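PDB 4KHB: FACT complex subunit from Chaetomium thermophilum var. thermophilum, which probably acts within the FACT histone chaperone to reorganise nucleosomes, this piece being a PH-like domain of the Spt16 subunit that pairs with the Pob3 N-terminal domain. Local coordinates for residues Ser100-Gly103 and Asp104-Ala107. Residues are numbered along the deposited sequence; the frame is centred on the assembly and turned at random.
Sequences STDG and DRYA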
loop_
_atom_site.group_PDB
_atom_site.type_symbol
_atom_site.label_atom_id
_atom_site.label_comp_id
_atom_site.label_asym_id
_atom_site.label_seq_id
_atom_site.Cartn_x
_atom_site.Cartn_y
_atom_site.Cartn_z
ATOM N N SER A 100 -8.854 -4.740 14.158
ATOM C CA SER A 100 -9.676 -3.588 14.511
ATOM C C SER A 100 -10.478 -3.861 15.775
ATOM O O SER A 100 -10.529 -4.995 16.258
ATOM C CB SER A 100 -10.615 -3.223 13.357
ATOM O OG SER A 100 -11.535 -2.220 13.746
ATOM N N THR A 101 -11.098 -2.816 16.312
ATOM C CA THR A 101 -11.958 -2.953 17.483
ATOM C C THR A 101 -13.418 -3.177 17.088
ATOM O O THR A 101 -14.241 -3.571 17.917
ATOM C CB THR A 101 -11.837 -1.736 18.430
ATOM O OG1 THR A 101 -12.089 -0.527 17.700
ATOM C CG2 THR A 101 -10.439 -1.672 19.031
ATOM N N ASP A 102 -13.731 -2.932 15.817
ATOM C CA ASP A 102 -15.087 -3.138 15.312
ATOM C C ASP A 102 -15.318 -4.614 14.998
ATOM O O ASP A 102 -15.154 -5.048 13.856
ATOM C CB ASP A 102 -15.348 -2.282 14.064
ATOM C CG ASP A 102 -14.773 -0.881 14.180
ATOM O OD1 ASP A 102 -14.610 -0.393 15.319
ATOM O OD2 ASP A 102 -14.490 -0.265 13.130
ATOM N N GLY A 103 -15.692 -5.379 16.022
ATOM C CA GLY A 103 -15.934 -6.803 15.869
ATOM C C GLY A 103 -17.085 -7.156 14.948
ATOM O O GLY A 103 -17.030 -8.158 14.231
ATOM N N ASP A 104 -18.130 -6.336 14.967
ATOM C CA ASP A 104 -19.300 -6.575 14.129
ATOM C C ASP A 104 -19.039 -6.219 12.670
ATOM O O ASP A 104 -19.566 -6.865 11.765
ATOM C CB ASP A 104 -20.519 -5.813 14.659
ATOM C CG ASP A 104 -21.113 -6.450 15.901
ATOM O OD1 ASP A 104 -20.452 -7.318 16.508
ATOM O OD2 ASP A 104 -22.248 -6.077 16.267
ATOM N N ARG A 105 -18.229 -5.190 12.445
ATOM C CA ARG A 105 -17.871 -4.807 11.085
ATOM C C ARG A 105 -17.069 -5.910 10.402
ATOM O O ARG A 105 -17.321 -6.238 9.245
ATOM C CB ARG A 105 -17.092 -3.487 11.070
ATOM C CG ARG A 105 -16.897 -2.897 9.676
ATOM C CD ARG A 105 -16.428 -1.450 9.735
ATOM N NE ARG A 105 -15.172 -1.313 10.465
ATOM C CZ ARG A 105 -13.969 -1.350 9.901
ATOM N NH1 ARG A 105 -13.853 -1.520 8.591
ATOM N NH2 ARG A 105 -12.881 -1.221 10.648
ATOM N N TYR A 106 -16.114 -6.490 11.125
ATOM C CA TYR A 106 -15.279 -7.553 10.568
ATOM C C TYR A 106 -16.077 -8.833 10.338
ATOM O O TYR A 106 -15.767 -9.614 9.436
ATOM C CB TYR A 106 -14.058 -7.824 11.457
ATOM C CG TYR A 106 -12.875 -6.919 11.175
ATOM C CD1 TYR A 106 -12.986 -5.855 10.288
ATOM C CD2 TYR A 106 -11.642 -7.147 11.773
ATOM C CE1 TYR A 106 -11.912 -5.032 10.020
ATOM C CE2 TYR A 106 -10.557 -6.327 11.508
ATOM C CZ TYR A 106 -10.700 -5.273 10.630
ATOM O OH TYR A 106 -9.634 -4.447 10.357
ATOM N N ALA A 107 -17.103 -9.044 11.155
ATOM C CA ALA A 107 -17.976 -10.197 10.985
ATOM C C ALA A 107 -18.773 -10.057 9.691
ATOM O O ALA A 107 -18.972 -11.032 8.967
ATOM C CB ALA A 107 -18.906 -10.340 12.179
#
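D102 and R105 meet in a side-on salt bridge in which one carboxylate oxygen takes both bonds: D102 OD2 lies 2.9 Å from R105 NE and 3.1 Å from R105 NH2. The oxygen sits at the edge of the guanidinium, near its plane, and offers NE its anti lone pair; the carboxylate itself is turned 66° from that plane. R105 reaches back because its chain, with CG anti to the backbone N (chi1 -170°), bends at chi3. The pair belongs to a charged cluster at the heterodimer interface, where D102 OD2 also bridges to R175 of the POB3N chain and R105 NH2 to D176 of that chain. With an alanine at R105, D102 would probably lose its partner within this turn, and D176 of the POB3N chain would lose this cation.

The turn leads from strand 91-100 into helix 103-121, the C-terminal helix expected of a PH-like domain. D102 is the N-cap residue by position, yet its carboxylate makes no capping bond and serves the arginine instead. D102 O opens the helical ladder, accepting from Y106 N at 3.2 Å, and G103 O takes A107 N at the same length as well as the ammonium of K57. Ahead of the helix S100 forms an ST turn: a short hydroxyl suits it, since S100 OG, anti to its own backbone N, accepts from D102 N at 3.1 Å and 170°.

S100 CB, meanwhile, packs obliquely against the Y106 ring, 3.4 Å from Y106 CZ. A tyrosine fits this buried place because its ring also touches L66 while its hydroxyl hydrogen-bonds D176 of the POB3N chain.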